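Local coordinates for protein Amuc_1102 (Akkermansia muciniphila, PDB 7DSZ) that adopts an immunoglobulin-like fold related to archaeal type IV pilus proteins and is probably involved in pilus structure or assembly, at residues 138-143 and 160-165. Residues are numbered along the deposited sequence; the frame is centred on the assembly and turned at random.
Sequences GVVVEY and KWWTIQ
Gly138 and Val140 of strand 134-143 receive the indole of Trp162, a worked example of how a loop can close over a sheet with its aromatic side chains. These two residues make the tight part. Val140 sends CG2 obliquely to the benzene half of the indole, the nearest approach, 3.5 Å from CZ2 of Trp162; two residues back, on the same side of the strand, Gly138 CA sits 3.7 Å from CZ3 of Trp162, where a beta carbon would run into the ring. The bond to CB of Trp162 already heads toward the strand, and chi1 of 54° with chi2 of 92° sets the ring against both residues. Trp161 adds its ring edge, CZ2 lying 3.8 Å from Gly138 N, while its NE1 is hydrogen-bonded to the carbonyl oxygen of Gln137. One face of Trp161 takes CE3 of Trp162 at its rim, and Tyr79 of the neighbouring strand stacks on Trp162. Without the indole, as with an alanine here, Val140 CG2 would probably lose its aromatic partner, Tyr79 the ring stacked on it, and a gap would open beside Gly138 CA. The outer side is looser: Lys160 and Thr163 are exposed and their side chains stay clear of the strand, though Lys160 CA backs the partly exposed Trp162 ring. Lys160 O accepts from both Thr163 N and Thr163 OG1, the latter at 2.6 Å, steadying the turn. Thus a 3-10 turn between strands 146-152 and 169-171 packs two tryptophans on strand 134-143 and its neighbours 70-83 and 146-152, within an immunoglobulin-like fold.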
ATOM      1  N   GLY C 138       1.067  23.894   9.812  1.00 21.10           N
ATOM      2  CA  GLY C 138       0.785  23.566  11.196  1.00 19.90           C
ATOM      3  C   GLY C 138       0.920  22.078  11.426  1.00 21.53           C
ATOM      4  O   GLY C 138       0.663  21.270  10.526  1.00 19.47           O
ATOM      5  N   VAL C 139       1.336  21.714  12.639  1.00 18.29           N
ATOM      6  CA  VAL C 139       1.417  20.320  13.058  1.00 17.45           C
ATOM      7  C   VAL C 139       0.840  20.205  14.459  1.00 18.52           C
ATOM      8  O   VAL C 139       1.264  20.929  15.362  1.00 20.96           O
ATOM      9  CB  VAL C 139       2.865  19.794  13.042  1.00 16.23           C
ATOM     10  CG1 VAL C 139       2.908  18.350  13.544  1.00 17.07           C
ATOM     11  CG2 VAL C 139       3.461  19.906  11.630  1.00 16.83           C
ATOM     12  N   VAL C 140      -0.110  19.298  14.641  1.00 18.95           N
ATOM     13  CA  VAL C 140      -0.702  19.004  15.944  1.00 20.44           C
ATOM     14  C   VAL C 140      -0.423  17.547  16.279  1.00 22.15           C
ATOM     15  O   VAL C 140      -0.693  16.661  15.465  1.00 20.86           O
ATOM     16  CB  VAL C 140      -2.216  19.282  15.955  1.00 22.17           C
ATOM     17  CG1 VAL C 140      -2.830  18.868  17.309  1.00 20.50           C
ATOM     18  CG2 VAL C 140      -2.487  20.760  15.656  1.00 22.81           C
ATOM     19  N   VAL C 141       0.115  17.296  17.474  1.00 16.77           N
ATOM     20  CA  VAL C 141       0.446  15.940  17.913  1.00 14.96           C
ATOM     21  C   VAL C 141      -0.516  15.535  19.016  1.00 22.28           C
ATOM     22  O   VAL C 141      -0.685  16.272  19.997  1.00 21.51           O
ATOM     23  CB  VAL C 141       1.898  15.839  18.419  1.00 19.30           C
ATOM     24  CG1 VAL C 141       2.218  14.382  18.784  1.00 20.26           C
ATOM     25  CG2 VAL C 141       2.870  16.366  17.367  1.00 20.98           C
ATOM     26  N   GLU C 142      -1.122  14.359  18.875  1.00 18.45           N
ATOM     27  CA  GLU C 142      -2.014  13.821  19.892  1.00 21.28           C
ATOM     28  C   GLU C 142      -1.455  12.523  20.462  1.00 26.79           C
ATOM     29  O   GLU C 142      -0.848  11.715  19.741  1.00 23.21           O
ATOM     30  CB  GLU C 142      -3.422  13.578  19.328  1.00 22.20           C
ATOM     31  CG  GLU C 142      -4.121  14.852  18.891  1.00 24.38           C
ATOM     32  CD  GLU C 142      -5.519  14.610  18.333  1.00 35.99           C
ATOM     33  OE1 GLU C 142      -5.956  13.445  18.288  1.00 41.51           O
ATOM     34  OE2 GLU C 142      -6.178  15.594  17.931  1.00 40.78           O
ATOM     35  N   TYR C 143      -1.652  12.337  21.764  1.00 20.20           N
ATOM     36  CA  TYR C 143      -1.381  11.073  22.430  1.00 20.68           C
ATOM     37  C   TYR C 143      -2.660  10.628  23.123  1.00 25.97           C
ATOM     38  O   TYR C 143      -3.231  11.382  23.917  1.00 25.35           O
ATOM     39  CB  TYR C 143      -0.235  11.189  23.445  1.00 22.16           C
ATOM     40  CG  TYR C 143      -0.058   9.895  24.202  1.00 22.86           C
ATOM     41  CD1 TYR C 143       0.475   8.778  23.573  1.00 25.32           C
ATOM     42  CD2 TYR C 143      -0.473   9.768  25.524  1.00 28.55           C
ATOM     43  CE1 TYR C 143       0.619   7.583  24.236  1.00 27.80           C
ATOM     44  CE2 TYR C 143      -0.334   8.562  26.203  1.00 27.66           C
ATOM     45  CZ  TYR C 143       0.212   7.474  25.549  1.00 34.40           C
ATOM     46  OH  TYR C 143       0.363   6.260  26.187  1.00 29.99           O
ATOM     47  N   LYS C 160      -3.484  29.211  15.274  1.00 27.93           N
ATOM     48  CA  LYS C 160      -4.231  28.009  14.912  1.00 29.75           C
ATOM     49  C   LYS C 160      -5.098  28.286  13.681  1.00 25.09           C
ATOM     50  O   LYS C 160      -6.318  28.123  13.678  1.00 29.56           O
ATOM     51  CB  LYS C 160      -5.063  27.522  16.091  1.00 35.05           C
ATOM     52  CG  LYS C 160      -4.248  27.055  17.287  1.00 34.16           C
ATOM     53  CD  LYS C 160      -5.164  26.463  18.348  1.00 45.41           C
ATOM     54  CE  LYS C 160      -4.412  26.158  19.642  1.00 52.76           C
ATOM     55  NZ  LYS C 160      -5.345  25.718  20.727  1.00 57.52           N
ATOM     56  N   TRP C 161      -4.411  28.689  12.609  1.00 28.47           N
ATOM     57  CA  TRP C 161      -5.082  29.101  11.381  1.00 29.21           C
ATOM     58  C   TRP C 161      -5.938  27.995  10.779  1.00 30.51           C
ATOM     59  O   TRP C 161      -6.873  28.300  10.033  1.00 30.01           O
ATOM     60  CB  TRP C 161      -4.045  29.584  10.360  1.00 28.52           C
ATOM     61  CG  TRP C 161      -3.036  28.512   9.976  1.00 27.41           C
ATOM     62  CD1 TRP C 161      -1.797  28.309  10.518  1.00 30.38           C
ATOM     63  CD2 TRP C 161      -3.206  27.505   8.974  1.00 28.49           C
ATOM     64  NE1 TRP C 161      -1.185  27.232   9.907  1.00 25.89           N
ATOM     65  CE2 TRP C 161      -2.032  26.722   8.957  1.00 25.88           C
ATOM     66  CE3 TRP C 161      -4.243  27.184   8.089  1.00 26.21           C
ATOM     67  CZ2 TRP C 161      -1.868  25.630   8.083  1.00 20.98           C
ATOM     68  CZ3 TRP C 161      -4.077  26.106   7.221  1.00 25.65           C
ATOM     69  CH2 TRP C 161      -2.897  25.347   7.226  1.00 22.44           C
ATOM     70  N   TRP C 162      -5.654  26.721  11.093  1.00 27.11           N
ATOM     71  CA  TRP C 162      -6.452  25.620  10.555  1.00 25.62           C
ATOM     72  C   TRP C 162      -7.816  25.491  11.222  1.00 27.61           C
ATOM     73  O   TRP C 162      -8.618  24.652  10.799  1.00 31.47           O
ATOM     74  CB  TRP C 162      -5.691  24.291  10.697  1.00 25.88           C
ATOM     75  CG  TRP C 162      -5.224  24.009  12.107  1.00 23.50           C
ATOM     76  CD1 TRP C 162      -5.890  23.312  13.075  1.00 24.10           C
ATOM     77  CD2 TRP C 162      -3.982  24.418  12.688  1.00 22.74           C
ATOM     78  NE1 TRP C 162      -5.135  23.274  14.233  1.00 23.56           N
ATOM     79  CE2 TRP C 162      -3.960  23.940  14.016  1.00 25.40           C
ATOM     80  CE3 TRP C 162      -2.888  25.152  12.215  1.00 23.31           C
ATOM     81  CZ2 TRP C 162      -2.885  24.170  14.875  1.00 22.77           C
ATOM     82  CZ3 TRP C 162      -1.811  25.370  13.061  1.00 23.56           C
ATOM     83  CH2 TRP C 162      -1.823  24.882  14.383  1.00 21.82           C
ATOM     84  N   THR C 163      -8.090  26.275  12.260  1.00 30.15           N
ATOM     85  CA  THR C 163      -9.386  26.270  12.925  1.00 30.05           C
ATOM     86  C   THR C 163     -10.257  27.433  12.470  1.00 38.14           C
ATOM     87  O   THR C 163     -11.407  27.541  12.902  1.00 44.24           O
ATOM     88  CB  THR C 163      -9.204  26.328  14.450  1.00 32.43           C
ATOM     89  OG1 THR C 163      -8.632  27.590  14.807  1.00 32.55           O
ATOM     90  CG2 THR C 163      -8.277  25.208  14.933  1.00 34.49           C
ATOM     91  N   ILE C 164      -9.724  28.307  11.621  1.00 37.83           N
ATOM     92  CA  ILE C 164     -10.482  29.428  11.075  1.00 41.93           C
ATOM     93  C   ILE C 164     -11.451  28.907  10.023  1.00 47.95           C
ATOM     94  O   ILE C 164     -11.042  28.278   9.040  1.00 43.48           O
ATOM     95  CB  ILE C 164      -9.542  30.476  10.471  1.00 44.63           C
ATOM     96  CG1 ILE C 164      -8.694  31.122  11.562  1.00 44.41           C
ATOM     97  CG2 ILE C 164     -10.332  31.514   9.680  1.00 48.44           C
ATOM     98  CD1 ILE C 164      -7.646  32.060  11.023  1.00 45.42           C
ATOM     99  N   GLN C 165     -12.740  29.163  10.227  1.00 48.43           N
ATOM    100  CA  GLN C 165     -13.755  28.872   9.221  1.00 46.62           C
ATOM    101  C   GLN C 165     -13.898  30.117   8.356  1.00 52.94           C
ATOM    102  O   GLN C 165     -14.312  31.175   8.839  1.00 51.97           O
ATOM    103  CB  GLN C 165     -15.082  28.491   9.872  1.00 56.33           C
ATOM    104  CG  GLN C 165     -14.967  27.495  11.023  1.00 65.02           C
ATOM    105  CD  GLN C 165     -14.845  26.051  10.561  1.00 69.45           C
ATOM    106  OE1 GLN C 165     -13.983  25.713   9.747  1.00 71.29           O
ATOM    107  NE2 GLN C 165     -15.713  25.190  11.084  1.00 74.82           N
TER